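Local coordinates for protein trehalose monomycolate exporter MmpL3 (Mycobacterium tuberculosis, PDB 7NVH) that exports trehalose monomycolate, the glycolipid that supplies mycolic acids to the mycobacterial cell envelope, as a membrane transporter of the RND permease superfamily, at residues G420-K425 with P621-V626; E424-P429 with L693-Y698; N450-V455 with T544-L549. All coordinates share one frame; numbering follows the deposited sequence.

Contact 1. Residues G420-K425 with P621-V626; sequences GGISEK and PLTAPV. With AV0 (Lauryl Maltose Neopentyl Glycol), chain B.
Gly-420 and Pro-621 bring the two backbones together, their CA atoms 4.7 Å apart, where the loop 420-425 meets the lead-in to helix 624-654. The touching parts run at 89° to each other, so the meeting is brief. Its one cross-segment hydrogen bond runs from Gly-420 N to Leu-622 O, but it is modelled doubtfully short. Lacking a side chain, Gly-420 lets the Pro-621 ring settle directly against its backbone, with Pro-621 CB 3.6 Å from Gly-420 CA.

Farther along, Ile-422 passes Thr-623 OG1 with its CG1, 4.2 Å away, and lays CG2 and CD1 against an alkyl chain of the bound detergent. CG2, anti to the backbone N, is 3.8 Å from AV0 CBE. A branched aliphatic residue suits this place between protein and alkyl chain. The Thr-623 hydroxyl is hydrogen-bonded to Tyr-426 OH, and the backbone N of the same residue to Tyr-698 OH of helix 694-726.

Chemically, then, glycine-proline packing, with backbones close enough for a bond of doubtful length, joins the loop to the start of a transmembrane helix, while Ile-422 gives the alkyl chain an apolar surface and the backbone around it borders the sugar.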
loop_
_atom_site.group_PDB
_atom_site.type_symbol
_atom_site.label_atom_id
_atom_site.label_comp_id
_atom_site.label_asym_id
_atom_site.label_seq_id
_atom_site.Cartn_x
_atom_site.Cartn_y
_atom_site.Cartn_z
ATOM N N GLY A 420 -4.843 0.370 13.783
ATOM C CA GLY A 420 -4.525 -0.903 14.399
ATOM C C GLY A 420 -3.338 -1.575 13.747
ATOM O O GLY A 420 -2.390 -0.916 13.316
ATOM N N GLY A 421 -3.391 -2.907 13.671
ATOM C CA GLY A 421 -2.279 -3.680 13.156
ATOM C C GLY A 421 -2.742 -4.936 12.449
ATOM O O GLY A 421 -3.931 -5.257 12.415
ATOM N N ILE A 422 -1.768 -5.652 11.880
ATOM C CA ILE A 422 -2.061 -6.838 11.086
ATOM C C ILE A 422 -2.263 -8.046 11.992
ATOM O O ILE A 422 -1.569 -8.222 13.002
ATOM C CB ILE A 422 -0.932 -7.092 10.070
ATOM C CG1 ILE A 422 -0.848 -5.947 9.069
ATOM C CG2 ILE A 422 -1.139 -8.402 9.331
ATOM C CD1 ILE A 422 0.329 -6.059 8.150
ATOM N N SER A 423 -3.220 -8.893 11.626
ATOM C CA SER A 423 -3.489 -10.128 12.349
ATOM C C SER A 423 -4.106 -11.123 11.372
ATOM O O SER A 423 -4.118 -10.899 10.158
ATOM C CB SER A 423 -4.395 -9.868 13.556
ATOM O OG SER A 423 -5.477 -9.025 13.207
ATOM N N GLU A 424 -4.615 -12.234 11.905
ATOM C CA GLU A 424 -5.284 -13.231 11.081
ATOM C C GLU A 424 -6.610 -12.733 10.530
ATOM O O GLU A 424 -7.143 -13.337 9.596
ATOM C CB GLU A 424 -5.524 -14.509 11.884
ATOM C CG GLU A 424 -6.491 -14.330 13.042
ATOM C CD GLU A 424 -5.794 -14.254 14.386
ATOM O OE1 GLU A 424 -6.219 -14.969 15.318
ATOM O OE2 GLU A 424 -4.823 -13.481 14.513
ATOM N N LYS A 425 -7.149 -11.651 11.086
ATOM C CA LYS A 425 -8.453 -11.137 10.696
ATOM C C LYS A 425 -8.402 -10.253 9.460
ATOM O O LYS A 425 -9.425 -9.667 9.096
ATOM C CB LYS A 425 -9.075 -10.363 11.858
ATOM C CG LYS A 425 -9.384 -11.225 13.063
ATOM C CD LYS A 425 -10.134 -10.447 14.123
ATOM C CE LYS A 425 -10.368 -11.300 15.356
ATOM N NZ LYS A 425 -11.254 -12.459 15.064
ATOM N N PRO A 621 -9.690 -2.422 12.563
ATOM C CA PRO A 621 -8.867 -1.208 12.550
ATOM C C PRO A 621 -7.910 -1.205 11.368
ATOM O O PRO A 621 -7.373 -2.242 10.976
ATOM C CB PRO A 621 -8.113 -1.281 13.880
ATOM C CG PRO A 621 -8.977 -2.088 14.765
ATOM C CD PRO A 621 -9.761 -3.033 13.901
ATOM N N LEU A 622 -7.698 -0.021 10.800
ATOM C CA LEU A 622 -6.817 0.114 9.654
ATOM C C LEU A 622 -5.355 0.111 10.095
ATOM O O LEU A 622 -5.030 0.218 11.279
ATOM C CB LEU A 622 -7.139 1.390 8.879
ATOM C CG LEU A 622 -8.612 1.599 8.529
ATOM C CD1 LEU A 622 -8.825 2.942 7.852
ATOM C CD2 LEU A 622 -9.119 0.471 7.651
ATOM N N THR A 623 -4.464 -0.015 9.116
ATOM C CA THR A 623 -3.028 -0.038 9.351
ATOM C C THR A 623 -2.453 1.346 9.082
ATOM O O THR A 623 -2.743 1.949 8.044
ATOM C CB THR A 623 -2.349 -1.081 8.463
ATOM O OG1 THR A 623 -3.024 -2.336 8.603
ATOM C CG2 THR A 623 -0.902 -1.261 8.867
ATOM N N ALA A 624 -1.647 1.844 10.019
ATOM C CA ALA A 624 -1.175 3.226 9.936
ATOM C C ALA A 624 -0.322 3.508 8.703
ATOM O O ALA A 624 -0.569 4.528 8.038
ATOM C CB ALA A 624 -0.434 3.593 11.227
ATOM N N PRO A 625 0.686 2.698 8.348
ATOM C CA PRO A 625 1.454 3.011 7.129
ATOM C C PRO A 625 0.604 3.056 5.872
ATOM O O PRO A 625 0.842 3.894 4.989
ATOM C CB PRO A 625 2.487 1.879 7.076
ATOM C CG PRO A 625 2.657 1.474 8.485
ATOM C CD PRO A 625 1.287 1.565 9.077
ATOM N N VAL A 626 -0.390 2.175 5.767
ATOM C CA VAL A 626 -1.230 2.169 4.577
ATOM C C VAL A 626 -2.070 3.434 4.514
ATOM O O VAL A 626 -2.434 3.887 3.428
ATOM C CB VAL A 626 -2.097 0.900 4.541
ATOM C CG1 VAL A 626 -2.970 0.887 3.302
ATOM C CG2 VAL A 626 -1.218 -0.316 4.576
HETATM C C1 AV0 B . 5.936 -10.010 12.477
HETATM O O1 AV0 B . 4.589 -9.939 12.154
HETATM C C2 AV0 B . 6.732 -9.035 11.632
HETATM O O2 AV0 B . 6.568 -9.377 10.255
HETATM C C3 AV0 B . 8.189 -9.079 11.977
HETATM O O3 AV0 B . 8.839 -7.981 11.279
HETATM C C4 AV0 B . 8.467 -8.965 13.437
HETATM O O4 AV0 B . 9.834 -9.444 13.707
HETATM C C5 AV0 B . 7.528 -9.790 14.321
HETATM O O5 AV0 B . 6.103 -9.698 13.917
HETATM C C6 AV0 B . 7.651 -9.313 15.731
HETATM O O6 AV0 B . 6.370 -9.029 16.234
HETATM C CAA AV0 B . 1.319 -8.977 1.509
HETATM C CAB AV0 B . 0.206 -19.878 18.734
HETATM O OAI AV0 B . 10.065 -5.631 12.050
HETATM O OAJ AV0 B . -4.090 -12.434 21.710
HETATM O OAL AV0 B . -2.858 -6.839 15.948
HETATM O OAN AV0 B . -0.936 -11.424 18.934
HETATM O OAP AV0 B . 0.358 -12.531 16.699
HETATM O OAQ AV0 B . 12.064 -6.186 16.354
HETATM O OAR AV0 B . -5.436 -9.334 21.543
HETATM O OAS AV0 B . 13.647 -7.568 13.388
HETATM O OAT AV0 B . -6.349 -7.637 19.396
HETATM O OAU AV0 B . 11.462 -8.992 15.946
HETATM O OAV AV0 B . -4.670 -7.676 17.167
HETATM C CAW AV0 B . 1.759 -9.655 2.794
HETATM C CAX AV0 B . -0.572 -19.372 17.479
HETATM C CAY AV0 B . 2.803 -8.797 3.490
HETATM C CAZ AV0 B . -0.168 -17.902 17.172
HETATM C CBA AV0 B . 2.994 -9.295 4.924
HETATM C CBB AV0 B . -0.998 -17.395 15.971
HETATM C CBC AV0 B . 1.623 -9.373 5.621
HETATM C CBD AV0 B . -0.736 -15.873 15.740
HETATM C CBE AV0 B . 1.830 -9.517 7.164
HETATM C CBF AV0 B . -1.173 -15.505 14.307
HETATM C CBG AV0 B . 2.737 -10.784 7.469
HETATM C CBH AV0 B . -0.817 -13.998 14.015
HETATM C CBI AV0 B . 3.495 -10.559 8.831
HETATM C CBJ AV0 B . -0.201 -13.889 12.588
HETATM C CBK AV0 B . 2.733 -11.319 10.006
HETATM C CBL AV0 B . 0.252 -12.412 12.318
HETATM C CBM AV0 B . 11.263 -5.600 12.792
HETATM C CBN AV0 B . -4.890 -12.111 20.599
HETATM C CBP AV0 B . -1.621 -7.293 16.450
HETATM C CBQ AV0 B . 2.146 -10.269 11.039
HETATM C CBR AV0 B . 1.801 -12.314 12.535
HETATM C CBS AV0 B . 3.782 -10.770 13.008
HETATM C CBT AV0 B . 1.384 -9.955 13.522
HETATM O OBV AV0 B . 1.238 -10.673 14.764
HETATM O OBX AV0 B . -0.331 -9.072 15.455
HETATM O OBY AV0 B . 10.068 -7.161 14.211
HETATM O OBZ AV0 B . -4.087 -11.089 18.550
HETATM O OCB AV0 B . -2.672 -9.246 18.388
HETATM C CCC AV0 B . 10.989 -6.003 14.208
HETATM C CCD AV0 B . -4.388 -10.828 19.962
HETATM C CCF AV0 B . -1.523 -8.790 16.274
HETATM C CCH AV0 B . -1.115 -10.895 17.573
HETATM C CCJ AV0 B . 0.015 -10.504 15.408
HETATM C CCL AV0 B . 0.117 -11.114 16.812
HETATM C CCM AV0 B . 2.272 -10.830 12.510
HETATM C CCN AV0 B . 12.307 -6.286 14.935
HETATM C CCO AV0 B . -5.440 -9.735 20.157
HETATM C CCQ AV0 B . -1.449 -9.445 17.655
HETATM C CCR AV0 B . 10.741 -8.379 13.731
HETATM C CCS AV0 B . -3.770 -9.848 17.810
HETATM C CCT AV0 B . 12.912 -7.614 14.663
HETATM C CCU AV0 B . -5.186 -8.530 19.318
HETATM C CCV AV0 B . 11.929 -8.726 14.615
HETATM C CCW AV0 B . -4.948 -8.882 17.919
#

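Contact 2. Residues E424-P429 with L693-Y698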
loop_
_atom_site.group_PDB
_atom_site.type_symbol
_atom_site.label_atom_id
_atom_site.label_comp_id
_atom_site.label_asym_id
_atom_site.label_seq_id
_atom_site.Cartn_x
_atom_site.Cartn_y
_atom_site.Cartn_z
ATOM N N GLU A 424 -4.615 -12.234 11.905
ATOM C CA GLU A 424 -5.284 -13.231 11.081
ATOM C C GLU A 424 -6.610 -12.733 10.530
ATOM O O GLU A 424 -7.143 -13.337 9.596
ATOM C CB GLU A 424 -5.524 -14.509 11.884
ATOM C CG GLU A 424 -6.491 -14.330 13.042
ATOM C CD GLU A 424 -5.794 -14.254 14.386
ATOM O OE1 GLU A 424 -6.219 -14.969 15.318
ATOM O OE2 GLU A 424 -4.823 -13.481 14.513
ATOM N N LYS A 425 -7.149 -11.651 11.086
ATOM C CA LYS A 425 -8.453 -11.137 10.696
ATOM C C LYS A 425 -8.402 -10.253 9.460
ATOM O O LYS A 425 -9.425 -9.667 9.096
ATOM C CB LYS A 425 -9.075 -10.363 11.858
ATOM C CG LYS A 425 -9.384 -11.225 13.063
ATOM C CD LYS A 425 -10.134 -10.447 14.123
ATOM C CE LYS A 425 -10.368 -11.300 15.356
ATOM N NZ LYS A 425 -11.254 -12.459 15.064
ATOM N N TYR A 426 -7.247 -10.138 8.812
ATOM C CA TYR A 426 -7.141 -9.391 7.569
ATOM C C TYR A 426 -7.468 -10.240 6.351
ATOM O O TYR A 426 -7.393 -9.740 5.225
ATOM C CB TYR A 426 -5.740 -8.793 7.433
ATOM C CG TYR A 426 -5.571 -7.488 8.174
ATOM C CD1 TYR A 426 -6.241 -7.251 9.363
ATOM C CD2 TYR A 426 -4.743 -6.493 7.683
ATOM C CE1 TYR A 426 -6.092 -6.061 10.042
ATOM C CE2 TYR A 426 -4.589 -5.300 8.354
ATOM C CZ TYR A 426 -5.264 -5.090 9.533
ATOM O OH TYR A 426 -5.114 -3.902 10.206
ATOM N N LEU A 427 -7.816 -11.481 6.547
ATOM C CA LEU A 427 -8.265 -12.493 5.612
ATOM C C LEU A 427 -9.785 -12.597 5.642
ATOM O O LEU A 427 -10.410 -12.298 6.663
ATOM C CB LEU A 427 -7.649 -13.849 5.964
ATOM C CG LEU A 427 -6.134 -13.942 5.798
ATOM C CD1 LEU A 427 -5.603 -15.199 6.456
ATOM C CD2 LEU A 427 -5.758 -13.903 4.330
ATOM N N PRO A 428 -10.419 -13.006 4.545
ATOM C CA PRO A 428 -11.873 -13.099 4.544
ATOM C C PRO A 428 -12.337 -14.158 5.521
ATOM O O PRO A 428 -11.618 -15.136 5.793
ATOM C CB PRO A 428 -12.199 -13.483 3.095
ATOM C CG PRO A 428 -10.984 -14.171 2.618
ATOM C CD PRO A 428 -9.845 -13.450 3.265
ATOM N N PRO A 429 -13.540 -14.002 6.082
ATOM C CA PRO A 429 -14.018 -14.968 7.086
ATOM C C PRO A 429 -14.191 -16.383 6.559
ATOM O O PRO A 429 -14.519 -17.276 7.348
ATOM C CB PRO A 429 -15.364 -14.376 7.525
ATOM C CG PRO A 429 -15.276 -12.930 7.165
ATOM C CD PRO A 429 -14.480 -12.887 5.904
ATOM N N LEU A 693 -7.148 -9.703 0.883
ATOM C CA LEU A 693 -6.413 -9.009 1.931
ATOM C C LEU A 693 -7.068 -7.655 2.156
ATOM O O LEU A 693 -7.179 -6.857 1.221
ATOM C CB LEU A 693 -4.942 -8.853 1.553
ATOM C CG LEU A 693 -4.040 -8.139 2.555
ATOM C CD1 LEU A 693 -4.196 -8.739 3.936
ATOM C CD2 LEU A 693 -2.598 -8.223 2.102
ATOM N N VAL A 694 -7.489 -7.396 3.396
ATOM C CA VAL A 694 -8.237 -6.178 3.692
ATOM C C VAL A 694 -7.394 -4.944 3.397
ATOM O O VAL A 694 -7.907 -3.928 2.916
ATOM C CB VAL A 694 -8.733 -6.198 5.148
ATOM C CG1 VAL A 694 -9.421 -4.894 5.498
ATOM C CG2 VAL A 694 -9.679 -7.362 5.360
ATOM N N MET A 695 -6.089 -5.019 3.667
ATOM C CA MET A 695 -5.189 -3.902 3.393
ATOM C C MET A 695 -5.294 -3.452 1.942
ATOM O O MET A 695 -5.553 -2.276 1.652
ATOM C CB MET A 695 -3.755 -4.330 3.699
ATOM C CG MET A 695 -3.471 -4.602 5.153
ATOM S SD MET A 695 -1.785 -5.188 5.397
ATOM C CE MET A 695 -0.852 -3.710 5.056
ATOM N N MET A 696 -5.125 -4.394 1.015
ATOM C CA MET A 696 -5.212 -4.048 -0.395
ATOM C C MET A 696 -6.638 -3.692 -0.778
ATOM O O MET A 696 -6.846 -2.839 -1.646
ATOM C CB MET A 696 -4.701 -5.198 -1.259
ATOM C CG MET A 696 -3.261 -5.039 -1.701
ATOM S SD MET A 696 -2.969 -3.619 -2.768
ATOM C CE MET A 696 -4.210 -3.862 -4.027
ATOM N N LYS A 697 -7.626 -4.321 -0.137
ATOM C CA LYS A 697 -9.016 -3.995 -0.429
ATOM C C LYS A 697 -9.300 -2.524 -0.177
ATOM O O LYS A 697 -9.829 -1.830 -1.049
ATOM C CB LYS A 697 -9.963 -4.864 0.397
ATOM C CG LYS A 697 -9.990 -6.318 -0.006
ATOM C CD LYS A 697 -10.995 -7.083 0.827
ATOM C CE LYS A 697 -12.405 -6.839 0.335
ATOM N NZ LYS A 697 -12.922 -8.002 -0.430
ATOM N N TYR A 698 -8.940 -2.016 1.004
ATOM C CA TYR A 698 -9.262 -0.621 1.262
ATOM C C TYR A 698 -8.281 0.342 0.610
ATOM O O TYR A 698 -8.670 1.476 0.327
ATOM C CB TYR A 698 -9.402 -0.333 2.764
ATOM C CG TYR A 698 -8.221 -0.584 3.671
ATOM C CD1 TYR A 698 -7.072 0.183 3.591
ATOM C CD2 TYR A 698 -8.294 -1.546 4.669
ATOM C CE1 TYR A 698 -6.014 -0.035 4.446
ATOM C CE2 TYR A 698 -7.238 -1.773 5.525
ATOM C CZ TYR A 698 -6.100 -1.015 5.410
ATOM O OH TYR A 698 -5.046 -1.235 6.263
#
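Tyr-426 O takes both an N-H and a CA-H from the start of helix 694-726, although it belongs to a loop some 260 residues earlier in the chain. Val-694 N donates a hydrogen bond to it over 3.0 Å, the N-H...O angle being 159°. Leu-693 CA adds a CA-H...O contact to the same oxygen, at 3.5 Å. Val-694 suits this position because its branched side chain, with CG2 anti to the carbonyl carbon (and CG1 anti to N, chi1 176°), places a methyl against the Tyr-426 carbonyl.

Around the Tyr-426 ring the partners come in at the edge. Met-695 lies across the CD2-CE2 side, with CG 3.4 Å from Tyr-426 CD2, and its sulfur sits in the ring plane, SD being 5.1 Å from the ring centroid and 83° off the normal. This is a Met-aromatic contact of the edge-on kind, made by a flexible, polarisable side chain. Leu-693 also approaches near the ring plane, and its CD1 packs 3.8 Å from Tyr-426 CB. The same leucine touches Leu-173 of helix 166-174. Apolar at its base and polar at its tip, tyrosine fits both demands here, for its hydroxyl extends to Thr-623 in the neighbouring contact.

Within the helix, Lys-697 N returns to Leu-693 O at the N-cap position. Val-694 N, in the first turn, has no preceding turn of helix to supply a carbonyl. The Tyr-426 oxygen takes that role, so the N-H of a buried residue is satisfied by a distant loop, with apolar side chains packed around it.

Contact 3. Residues N450-V455 with T544-L549; sequences NPLTLV and TPALEL. With AV0 (Lauryl Maltose Neopentyl Glycol), chain B.
The amide of Asn-450 is sandwiched between protein and detergent. Pro-545 CG lies over one face, 3.9 Å from Asn-450 CG, and the sugar oxygen AV0 OAN lies over the opposite face, 3.6 Å from that same carbon. At the edge, close to the amide plane, OD1 is directed at CB of Thr-544. The nitrogen is turned to the maltose, with AV0 OCB 3.1 Å from Asn-450 ND2 but tilted well out of the amide plane. This placement follows from CG standing anti to the backbone N (chi1 -164°), which swings the amide between helix and ligand; a short polar side chain suits a spot shared by a proline and a sugar.

The flat carboxylate of Glu-548, one turn beyond Thr-544, also borders the detergent, with OE2 3.2 Å from AV0 CBP. Leu-547 CD1 lies near another sugar oxygen.

Away from the ligand the contact becomes hydrophobic. Leu-452 CD2 packs 3.9 Å from Pro-545 CB and equally close to Ala-546 CB; Leu-528 and Leu-525 of helix 521-528 continue this apolar layer. Proline is well placed in a first helical turn, where no intrahelical carbonyl awaits a backbone N-H, and the small alanine allows close approach.

Strand 451-455 and helix 544-549 cross at 87°, their axes 7.4 Å apart. Helix 544-556 follows directly on strand 540-543, the antiparallel neighbour of strand 451-457, so it packs against the four-stranded sheet it has just left: the alpha/beta layering of an RND-type porter domain, with the detergent-binding pocket at its margin.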
loop_
_atom_site.group_PDB
_atom_site.type_symbol
_atom_site.label_atom_id
_atom_site.label_comp_id
_atom_site.label_asym_id
_atom_site.label_seq_id
_atom_site.Cartn_x
_atom_site.Cartn_y
_atom_site.Cartn_z
ATOM N N ASN A 450 -0.065 -12.173 24.086
ATOM C CA ASN A 450 0.375 -10.944 23.435
ATOM C C ASN A 450 0.958 -10.054 24.525
ATOM O O ASN A 450 0.347 -9.048 24.915
ATOM C CB ASN A 450 -0.778 -10.262 22.705
ATOM C CG ASN A 450 -0.303 -9.234 21.716
ATOM O OD1 ASN A 450 0.895 -9.038 21.546
ATOM N ND2 ASN A 450 -1.239 -8.566 21.054
ATOM N N PRO A 451 2.135 -10.393 25.041
ATOM C CA PRO A 451 2.632 -9.754 26.258
ATOM C C PRO A 451 3.405 -8.470 25.995
ATOM O O PRO A 451 3.850 -8.186 24.882
ATOM C CB PRO A 451 3.555 -10.828 26.843
ATOM C CG PRO A 451 4.122 -11.484 25.638
ATOM C CD PRO A 451 3.039 -11.463 24.583
ATOM N N LEU A 452 3.552 -7.691 27.062
ATOM C CA LEU A 452 4.446 -6.545 27.096
ATOM C C LEU A 452 5.701 -6.948 27.852
ATOM O O LEU A 452 5.613 -7.526 28.937
ATOM C CB LEU A 452 3.784 -5.345 27.773
ATOM C CG LEU A 452 2.743 -4.567 26.973
ATOM C CD1 LEU A 452 2.146 -3.466 27.826
ATOM C CD2 LEU A 452 3.362 -3.991 25.716
ATOM N N THR A 453 6.863 -6.645 27.283
ATOM C CA THR A 453 8.134 -7.122 27.807
ATOM C C THR A 453 8.965 -5.959 28.329
ATOM O O THR A 453 9.187 -4.979 27.613
ATOM C CB THR A 453 8.915 -7.877 26.733
ATOM O OG1 THR A 453 9.558 -6.938 25.865
ATOM C CG2 THR A 453 7.982 -8.750 25.918
ATOM N N LEU A 454 9.423 -6.076 29.572
ATOM C CA LEU A 454 10.365 -5.133 30.160
ATOM C C LEU A 454 11.762 -5.721 30.036
ATOM O O LEU A 454 12.018 -6.819 30.539
ATOM C CB LEU A 454 10.041 -4.862 31.627
ATOM C CG LEU A 454 8.609 -4.507 32.010
ATOM C CD1 LEU A 454 8.431 -4.654 33.508
ATOM C CD2 LEU A 454 8.273 -3.098 31.568
ATOM N N VAL A 455 12.661 -4.993 29.388
ATOM C CA VAL A 455 14.021 -5.456 29.146
ATOM C C VAL A 455 14.945 -4.732 30.114
ATOM O O VAL A 455 15.275 -3.560 29.918
ATOM C CB VAL A 455 14.442 -5.227 27.692
ATOM C CG1 VAL A 455 15.796 -5.847 27.435
ATOM C CG2 VAL A 455 13.411 -5.817 26.758
ATOM N N THR A 544 4.700 -6.946 21.264
ATOM C CA THR A 544 3.860 -6.667 20.102
ATOM C C THR A 544 2.874 -5.522 20.317
ATOM O O THR A 544 2.724 -4.704 19.393
ATOM C CB THR A 544 3.126 -7.940 19.671
ATOM O OG1 THR A 544 4.051 -9.033 19.628
ATOM C CG2 THR A 544 2.511 -7.754 18.295
ATOM N N PRO A 545 2.166 -5.402 21.448
ATOM C CA PRO A 545 1.305 -4.221 21.622
ATOM C C PRO A 545 2.069 -2.913 21.582
ATOM O O PRO A 545 1.550 -1.919 21.059
ATOM C CB PRO A 545 0.654 -4.449 22.994
ATOM C CG PRO A 545 0.853 -5.871 23.300
ATOM C CD PRO A 545 2.106 -6.289 22.622
ATOM N N ALA A 546 3.291 -2.880 22.115
ATOM C CA ALA A 546 4.096 -1.668 22.070
ATOM C C ALA A 546 4.694 -1.433 20.692
ATOM O O ALA A 546 4.898 -0.280 20.299
ATOM C CB ALA A 546 5.207 -1.731 23.116
ATOM N N LEU A 547 4.986 -2.505 19.955
ATOM C CA LEU A 547 5.565 -2.389 18.623
ATOM C C LEU A 547 4.664 -1.646 17.650
ATOM O O LEU A 547 5.176 -0.978 16.748
ATOM C CB LEU A 547 5.875 -3.778 18.066
ATOM C CG LEU A 547 7.222 -4.385 18.449
ATOM C CD1 LEU A 547 7.217 -5.882 18.208
ATOM C CD2 LEU A 547 8.338 -3.726 17.675
ATOM N N GLU A 548 3.347 -1.744 17.810
ATOM C CA GLU A 548 2.401 -1.050 16.949
ATOM C C GLU A 548 2.153 0.383 17.386
ATOM O O GLU A 548 2.051 1.276 16.541
ATOM C CB GLU A 548 1.076 -1.811 16.913
ATOM C CG GLU A 548 1.101 -3.017 16.001
ATOM C CD GLU A 548 0.462 -4.233 16.631
ATOM O OE1 GLU A 548 -0.455 -4.062 17.460
ATOM O OE2 GLU A 548 0.886 -5.361 16.303
ATOM N N LEU A 549 2.063 0.624 18.695
ATOM C CA LEU A 549 1.916 1.988 19.186
ATOM C C LEU A 549 3.140 2.826 18.849
ATOM O O LEU A 549 3.018 4.009 18.516
ATOM C CB LEU A 549 1.666 1.981 20.691
ATOM C CG LEU A 549 0.448 1.182 21.149
ATOM C CD1 LEU A 549 0.513 0.926 22.640
ATOM C CD2 LEU A 549 -0.832 1.907 20.782
HETATM C C1 AV0 B . 5.936 -10.010 12.477
HETATM O O1 AV0 B . 4.589 -9.939 12.154
HETATM C C2 AV0 B . 6.732 -9.035 11.632
HETATM O O2 AV0 B . 6.568 -9.377 10.255
HETATM C C3 AV0 B . 8.189 -9.079 11.977
HETATM O O3 AV0 B . 8.839 -7.981 11.279
HETATM C C4 AV0 B . 8.467 -8.965 13.437
HETATM O O4 AV0 B . 9.834 -9.444 13.707
HETATM C C5 AV0 B . 7.528 -9.790 14.321
HETATM O O5 AV0 B . 6.103 -9.698 13.917
HETATM C C6 AV0 B . 7.651 -9.313 15.731
HETATM O O6 AV0 B . 6.370 -9.029 16.234
HETATM C CAA AV0 B . 1.319 -8.977 1.509
HETATM C CAB AV0 B . 0.206 -19.878 18.734
HETATM O OAI AV0 B . 10.065 -5.631 12.050
HETATM O OAJ AV0 B . -4.090 -12.434 21.710
HETATM O OAL AV0 B . -2.858 -6.839 15.948
HETATM O OAN AV0 B . -0.936 -11.424 18.934
HETATM O OAP AV0 B . 0.358 -12.531 16.699
HETATM O OAQ AV0 B . 12.064 -6.186 16.354
HETATM O OAR AV0 B . -5.436 -9.334 21.543
HETATM O OAS AV0 B . 13.647 -7.568 13.388
HETATM O OAT AV0 B . -6.349 -7.637 19.396
HETATM O OAU AV0 B . 11.462 -8.992 15.946
HETATM O OAV AV0 B . -4.670 -7.676 17.167
HETATM C CAW AV0 B . 1.759 -9.655 2.794
HETATM C CAX AV0 B . -0.572 -19.372 17.479
HETATM C CAY AV0 B . 2.803 -8.797 3.490
HETATM C CAZ AV0 B . -0.168 -17.902 17.172
HETATM C CBA AV0 B . 2.994 -9.295 4.924
HETATM C CBB AV0 B . -0.998 -17.395 15.971
HETATM C CBC AV0 B . 1.623 -9.373 5.621
HETATM C CBD AV0 B . -0.736 -15.873 15.740
HETATM C CBE AV0 B . 1.830 -9.517 7.164
HETATM C CBF AV0 B . -1.173 -15.505 14.307
HETATM C CBG AV0 B . 2.737 -10.784 7.469
HETATM C CBH AV0 B . -0.817 -13.998 14.015
HETATM C CBI AV0 B . 3.495 -10.559 8.831
HETATM C CBJ AV0 B . -0.201 -13.889 12.588
HETATM C CBK AV0 B . 2.733 -11.319 10.006
HETATM C CBL AV0 B . 0.252 -12.412 12.318
HETATM C CBM AV0 B . 11.263 -5.600 12.792
HETATM C CBN AV0 B . -4.890 -12.111 20.599
HETATM C CBP AV0 B . -1.621 -7.293 16.450
HETATM C CBQ AV0 B . 2.146 -10.269 11.039
HETATM C CBR AV0 B . 1.801 -12.314 12.535
HETATM C CBS AV0 B . 3.782 -10.770 13.008
HETATM C CBT AV0 B . 1.384 -9.955 13.522
HETATM O OBV AV0 B . 1.238 -10.673 14.764
HETATM O OBX AV0 B . -0.331 -9.072 15.455
HETATM O OBY AV0 B . 10.068 -7.161 14.211
HETATM O OBZ AV0 B . -4.087 -11.089 18.550
HETATM O OCB AV0 B . -2.672 -9.246 18.388
HETATM C CCC AV0 B . 10.989 -6.003 14.208
HETATM C CCD AV0 B . -4.388 -10.828 19.962
HETATM C CCF AV0 B . -1.523 -8.790 16.274
HETATM C CCH AV0 B . -1.115 -10.895 17.573
HETATM C CCJ AV0 B . 0.015 -10.504 15.408
HETATM C CCL AV0 B . 0.117 -11.114 16.812
HETATM C CCM AV0 B . 2.272 -10.830 12.510
HETATM C CCN AV0 B . 12.307 -6.286 14.935
HETATM C CCO AV0 B . -5.440 -9.735 20.157
HETATM C CCQ AV0 B . -1.449 -9.445 17.655
HETATM C CCR AV0 B . 10.741 -8.379 13.731
HETATM C CCS AV0 B . -3.770 -9.848 17.810
HETATM C CCT AV0 B . 12.912 -7.614 14.663
HETATM C CCU AV0 B . -5.186 -8.530 19.318
HETATM C CCV AV0 B . 11.929 -8.726 14.615
HETATM C CCW AV0 B . -4.948 -8.882 17.919
#

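Contacts 1 and 2 grow from one loop and share Glu-424 and Lys-425, their centres about 9 Å apart. Tyr-426 joins them: its OH lies 2.8 Å from Gly-421 O and 2.9 Å from Pro-621 O, probable hydrogen bonds, while Val-626 packs on Met-695 and Tyr-698. Together they bind the loop to the starts of two transmembrane helices. Contact 3 lies in the porter region, its centre about 16 Å from that of contact 1 and about 23 Å from that of contact 2. Contacts 1 and 3 come within about 4 Å (nearest atoms) without touching. One maltose lies between them, and an alkyl chain runs past Ile-422; the detergent also touches Leu-693, consistent with a pocket suited to glycolipid.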